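Local coordinates for uncharacterized protein (Shewanella amazonensis, PDB 2QVP) that probably acts as a zinc-dependent metallocarboxypeptidase of the M14 family, although its substrate is not established, at residues 66-80 with 159-172. Residues are numbered along the deposited sequence; the frame is centred on the assembly and turned at random.
Sequences PNLLISAGFHGEESA and VASRDGILTCHEDV. With SO4 (sulfate ion), chain D.
Glu78 meets the end of strand 165-171 with its carboxylate. Its CG stands beside the backbone N (chi1 -55°) and the chain runs on extended, which carries OE1 to a weak bond from Glu170 N. Glu78 OE2 takes a bond from His75 ND1 at 2.8 Å, with the nitrogen well above the carboxylate plane. CD2 of His169 comes within 3.1 Å of Glu78 OE1, and the two histidine rings are nearly perpendicular at 84°. With an alanine here in place of Glu78, His75 ND1 would probably lose its acceptor, Arg118 one of its carboxylate mates, and Glu170 N a weak bond. Glu170 is bent at chi2; its OE2 accepts Ala80 N at 3.0 Å and its OE1 bonds to Thr246. Arg118 pairs with Glu78 OE2, and Arg255 with Glu170 OE2. A water bridges Gly73 N, Glu78 O and Cys168 O where the strands part. His75 NE2 is bonded to Asn125 and, weakly, to a sulfate, probably from the crystallisation liquor. His75 and Glu78 fall in an HGEE sequence, consistent with the HxxE zinc motif of M14 peptidases; no metal is modelled. His169 also touches Glu245, the predicted proton donor/acceptor.

Farther back the strands pair in parallel. Leu166 bonds to both Leu69 O and Ser71 N, and Cys168 N to Ser71 O. At the far end Asp163 OD2 receives Asn67 N in a nearly straight bond (173°). Asn67 ND2 reaches Val159 O, and Asn67 OD1 is bonded to Asn101 ND2. Strand 67-72 lies between strands 101-105 and 165-171; strand 241-247 follows, and helix 252-270 covers Cys168 and Ala80.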
loop_
_atom_site.group_PDB
_atom_site.type_symbol
_atom_site.label_atom_id
_atom_site.label_comp_id
_atom_site.label_asym_id
_atom_site.label_seq_id
_atom_site.Cartn_x
_atom_site.Cartn_y
_atom_site.Cartn_z
ATOM N N PRO A 66 -11.306 14.726 1.807
ATOM C CA PRO A 66 -11.099 13.345 2.251
ATOM C C PRO A 66 -9.644 13.060 2.672
ATOM O O PRO A 66 -8.716 13.689 2.172
ATOM C CB PRO A 66 -11.479 12.500 1.018
ATOM C CG PRO A 66 -11.388 13.422 -0.147
ATOM C CD PRO A 66 -11.737 14.787 0.393
ATOM N N ASN A 67 -9.514 12.162 3.628
ATOM C CA ASN A 67 -8.266 11.680 4.146
ATOM C C ASN A 67 -8.051 10.312 3.563
ATOM O O ASN A 67 -8.710 9.344 3.974
ATOM C CB ASN A 67 -8.281 11.588 5.665
ATOM C CG ASN A 67 -8.415 12.948 6.343
ATOM O OD1 ASN A 67 -8.452 13.991 5.684
ATOM N ND2 ASN A 67 -8.530 12.932 7.673
ATOM N N LEU A 68 -7.136 10.247 2.599
ATOM C CA LEU A 68 -6.764 9.010 1.954
ATOM C C LEU A 68 -5.333 8.600 2.361
ATOM O O LEU A 68 -4.475 9.440 2.463
ATOM C CB LEU A 68 -6.861 9.162 0.440
ATOM C CG LEU A 68 -8.106 8.706 -0.315
ATOM C CD1 LEU A 68 -9.406 8.834 0.470
ATOM C CD2 LEU A 68 -8.116 9.408 -1.685
ATOM N N LEU A 69 -5.131 7.308 2.629
ATOM C CA LEU A 69 -3.804 6.763 2.951
ATOM C C LEU A 69 -3.443 5.692 1.927
ATOM O O LEU A 69 -4.280 4.825 1.597
ATOM C CB LEU A 69 -3.758 6.182 4.358
ATOM C CG LEU A 69 -2.433 5.543 4.844
ATOM C CD1 LEU A 69 -1.285 6.527 4.816
ATOM C CD2 LEU A 69 -2.600 4.955 6.231
ATOM N N ILE A 70 -2.205 5.754 1.434
ATOM C CA ILE A 70 -1.676 4.766 0.560
ATOM C C ILE A 70 -0.480 4.129 1.246
ATOM O O ILE A 70 0.426 4.851 1.645
ATOM C CB ILE A 70 -1.225 5.337 -0.793
ATOM C CG1 ILE A 70 -2.383 6.089 -1.502
ATOM C CG2 ILE A 70 -0.673 4.197 -1.630
ATOM C CD1 ILE A 70 -2.045 6.613 -2.878
ATOM N N SER A 71 -0.457 2.795 1.379
ATOM C CA SER A 71 0.712 2.128 1.987
ATOM C C SER A 71 1.348 1.095 1.041
ATOM O O SER A 71 0.686 0.538 0.160
ATOM C CB SER A 71 0.382 1.501 3.345
ATOM O OG SER A 71 -0.709 0.605 3.251
ATOM N N ALA A 72 2.644 0.871 1.210
ATOM C CA ALA A 72 3.352 -0.096 0.384
ATOM C C ALA A 72 4.521 -0.703 1.138
ATOM O O ALA A 72 4.923 -0.200 2.183
ATOM C CB ALA A 72 3.836 0.551 -0.926
ATOM N N GLY A 73 4.986 -1.839 0.627
ATOM C CA GLY A 73 6.187 -2.506 1.120
ATOM C C GLY A 73 6.157 -3.193 2.464
ATOM O O GLY A 73 7.146 -3.153 3.171
ATOM N N PHE A 74 5.028 -3.793 2.822
ATOM C CA PHE A 74 4.937 -4.605 4.034
ATOM C C PHE A 74 5.785 -5.868 3.879
ATOM O O PHE A 74 6.428 -6.309 4.833
ATOM C CB PHE A 74 3.490 -4.978 4.341
ATOM C CG PHE A 74 2.729 -3.882 5.007
ATOM C CD1 PHE A 74 2.084 -2.894 4.261
ATOM C CD2 PHE A 74 2.686 -3.802 6.400
ATOM C CE1 PHE A 74 1.414 -1.877 4.886
ATOM C CE2 PHE A 74 2.009 -2.783 7.026
ATOM C CZ PHE A 74 1.369 -1.820 6.272
ATOM N N HIS A 75 5.774 -6.433 2.663
ATOM C CA HIS A 75 6.560 -7.587 2.306
ATOM C C HIS A 75 7.619 -7.167 1.312
ATOM O O HIS A 75 7.288 -6.646 0.245
ATOM C CB HIS A 75 5.684 -8.649 1.706
ATOM C CG HIS A 75 4.569 -9.080 2.594
ATOM N ND1 HIS A 75 3.268 -9.203 2.148
ATOM C CD2 HIS A 75 4.554 -9.395 3.908
ATOM C CE1 HIS A 75 2.502 -9.586 3.155
ATOM N NE2 HIS A 75 3.260 -9.720 4.231
ATOM N N GLY A 76 8.883 -7.391 1.680
ATOM C CA GLY A 76 10.039 -6.948 0.888
ATOM C C GLY A 76 10.201 -7.458 -0.524
ATOM O O GLY A 76 10.826 -6.781 -1.348
ATOM N N GLU A 77 9.647 -8.637 -0.817
ATOM C CA GLU A 77 9.680 -9.161 -2.188
ATOM C C GLU A 77 8.636 -8.479 -3.089
ATOM O O GLU A 77 8.744 -8.580 -4.303
ATOM C CB GLU A 77 9.537 -10.723 -2.264
ATOM C CG GLU A 77 8.119 -11.401 -2.327
ATOM C CD GLU A 77 7.338 -11.362 -1.035
ATOM O OE1 GLU A 77 7.620 -10.457 -0.235
ATOM O OE2 GLU A 77 6.424 -12.207 -0.811
ATOM N N GLU A 78 7.669 -7.762 -2.517
ATOM C CA GLU A 78 6.576 -7.158 -3.272
ATOM C C GLU A 78 6.977 -5.716 -3.589
ATOM O O GLU A 78 6.245 -4.754 -3.323
ATOM C CB GLU A 78 5.300 -7.257 -2.432
ATOM C CG GLU A 78 4.966 -8.695 -1.980
ATOM C CD GLU A 78 3.738 -8.800 -1.069
ATOM O OE1 GLU A 78 3.054 -7.805 -0.816
ATOM O OE2 GLU A 78 3.474 -9.908 -0.573
ATOM N N SER A 79 8.143 -5.605 -4.209
ATOM C CA SER A 79 8.817 -4.345 -4.469
ATOM C C SER A 79 8.128 -3.391 -5.425
ATOM O O SER A 79 8.373 -2.184 -5.334
ATOM C CB SER A 79 10.248 -4.634 -4.967
ATOM O OG SER A 79 10.257 -5.577 -6.013
ATOM N N ALA A 80 7.243 -3.877 -6.290
ATOM C CA ALA A 80 6.547 -2.980 -7.228
ATOM C C ALA A 80 5.585 -2.005 -6.520
ATOM O O ALA A 80 5.190 -0.982 -7.109
ATOM C CB ALA A 80 5.850 -3.782 -8.335
ATOM N N VAL A 159 -6.865 8.538 11.317
ATOM C CA VAL A 159 -7.309 9.825 10.777
ATOM C C VAL A 159 -6.899 9.945 9.307
ATOM O O VAL A 159 -7.710 10.336 8.472
ATOM C CB VAL A 159 -6.735 11.047 11.566
ATOM C CG1 VAL A 159 -7.068 12.367 10.874
ATOM C CG2 VAL A 159 -7.239 11.053 13.005
ATOM N N ALA A 160 -5.661 9.561 9.018
ATOM C CA ALA A 160 -5.081 9.598 7.662
ATOM C C ALA A 160 -5.835 8.744 6.642
ATOM O O ALA A 160 -5.793 9.058 5.485
ATOM C CB ALA A 160 -3.620 9.184 7.699
ATOM N N SER A 161 -6.483 7.668 7.089
ATOM C CA SER A 161 -7.217 6.741 6.233
ATOM C C SER A 161 -8.740 6.738 6.432
ATOM O O SER A 161 -9.424 5.822 5.984
ATOM C CB SER A 161 -6.708 5.346 6.548
ATOM O OG SER A 161 -7.013 5.034 7.881
ATOM N N ARG A 162 -9.259 7.756 7.098
ATOM C CA ARG A 162 -10.669 7.891 7.436
ATOM C C ARG A 162 -11.587 7.664 6.223
ATOM O O ARG A 162 -12.626 6.985 6.327
ATOM C CB ARG A 162 -10.828 9.300 8.044
ATOM C CG ARG A 162 -12.162 9.741 8.610
ATOM C CD ARG A 162 -11.975 11.002 9.540
ATOM N NE ARG A 162 -11.194 10.715 10.763
ATOM C CZ ARG A 162 -11.631 10.036 11.840
ATOM N NH1 ARG A 162 -12.873 9.527 11.903
ATOM N NH2 ARG A 162 -10.809 9.839 12.874
ATOM N N ASP A 163 -11.187 8.204 5.078
ATOM C CA ASP A 163 -11.964 8.109 3.840
ATOM C C ASP A 163 -11.492 7.049 2.863
ATOM O O ASP A 163 -12.074 6.927 1.791
ATOM C CB ASP A 163 -12.002 9.490 3.181
ATOM C CG ASP A 163 -12.646 10.496 4.085
ATOM O OD1 ASP A 163 -13.866 10.410 4.239
ATOM O OD2 ASP A 163 -11.923 11.318 4.692
ATOM N N GLY A 164 -10.489 6.264 3.248
ATOM C CA GLY A 164 -9.960 5.199 2.408
ATOM C C GLY A 164 -8.529 4.766 2.692
ATOM O O GLY A 164 -7.701 5.581 2.996
ATOM N N ILE A 165 -8.273 3.463 2.561
ATOM C CA ILE A 165 -6.965 2.859 2.630
ATOM C C ILE A 165 -6.727 2.029 1.350
ATOM O O ILE A 165 -7.604 1.290 0.889
ATOM C CB ILE A 165 -6.725 1.984 3.911
ATOM C CG1 ILE A 165 -5.378 1.253 3.830
ATOM C CG2 ILE A 165 -7.881 0.966 4.237
ATOM C CD1 ILE A 165 -4.197 2.199 3.692
ATOM N N LEU A 166 -5.563 2.225 0.736
ATOM C CA LEU A 166 -5.115 1.396 -0.357
ATOM C C LEU A 166 -3.733 0.885 0.043
ATOM O O LEU A 166 -2.868 1.723 0.319
ATOM C CB LEU A 166 -5.008 2.177 -1.645
ATOM C CG LEU A 166 -4.272 1.516 -2.848
ATOM C CD1 LEU A 166 -4.995 0.278 -3.347
ATOM C CD2 LEU A 166 -4.091 2.478 -3.987
ATOM N N THR A 167 -3.562 -0.443 0.165
ATOM C CA THR A 167 -2.242 -1.017 0.414
ATOM C C THR A 167 -1.845 -1.767 -0.856
ATOM O O THR A 167 -2.622 -2.521 -1.412
ATOM C CB THR A 167 -2.182 -1.925 1.633
ATOM O OG1 THR A 167 -2.839 -1.283 2.724
ATOM C CG2 THR A 167 -0.754 -2.167 2.008
ATOM N N CYS A 168 -0.609 -1.556 -1.306
ATOM C CA CYS A 168 -0.158 -2.102 -2.558
ATOM C C CYS A 168 0.754 -3.299 -2.407
ATOM O O CYS A 168 1.962 -3.161 -2.176
ATOM C CB CYS A 168 0.469 -0.959 -3.366
ATOM S SG CYS A 168 -0.858 0.286 -3.764
ATOM N N HIS A 169 0.138 -4.468 -2.569
ATOM C CA HIS A 169 0.809 -5.774 -2.473
ATOM C C HIS A 169 1.093 -6.377 -3.836
ATOM O O HIS A 169 0.677 -5.833 -4.861
ATOM C CB HIS A 169 -0.063 -6.740 -1.663
ATOM C CG HIS A 169 0.042 -6.542 -0.188
ATOM N ND1 HIS A 169 -0.290 -5.358 0.425
ATOM C CD2 HIS A 169 0.439 -7.380 0.796
ATOM C CE1 HIS A 169 -0.081 -5.470 1.720
ATOM N NE2 HIS A 169 0.356 -6.686 1.972
ATOM N N GLU A 170 1.854 -7.479 -3.806
ATOM C CA GLU A 170 2.120 -8.301 -4.945
ATOM C C GLU A 170 2.003 -9.746 -4.499
ATOM O O GLU A 170 2.346 -10.070 -3.358
ATOM C CB GLU A 170 3.524 -8.095 -5.482
ATOM C CG GLU A 170 3.904 -6.692 -5.764
ATOM C CD GLU A 170 4.826 -6.643 -6.924
ATOM O OE1 GLU A 170 4.268 -6.638 -8.036
ATOM O OE2 GLU A 170 6.066 -6.591 -6.737
ATOM N N ASP A 171 1.510 -10.611 -5.376
ATOM C CA ASP A 171 1.409 -12.046 -5.073
ATOM C C ASP A 171 2.555 -12.598 -5.930
ATOM O O ASP A 171 2.404 -12.762 -7.143
ATOM C CB ASP A 171 0.008 -12.564 -5.400
ATOM C CG ASP A 171 -0.291 -13.900 -4.757
ATOM O OD1 ASP A 171 0.652 -14.712 -4.537
ATOM O OD2 ASP A 171 -1.498 -14.172 -4.556
ATOM N N VAL A 172 3.691 -12.878 -5.291
ATOM C CA VAL A 172 4.975 -13.087 -6.038
ATOM C C VAL A 172 5.000 -14.209 -7.094
ATOM O O VAL A 172 5.667 -14.062 -8.114
ATOM C CB VAL A 172 6.195 -13.161 -5.078
ATOM C CG1 VAL A 172 6.303 -14.552 -4.423
ATOM C CG2 VAL A 172 7.473 -12.757 -5.808
HETATM S S SO4 D . -0.021 -11.968 5.109
HETATM O O1 SO4 D . 1.081 -11.134 5.566
HETATM O O2 SO4 D . -0.060 -12.060 3.665
HETATM O O3 SO4 D . 0.112 -13.308 5.669
HETATM O O4 SO4 D . -1.289 -11.352 5.529
HETATM O O HOH W 1 4.429 -3.759 -1.643
HETATM O O HOH W 2 4.059 -12.360 -2.538
#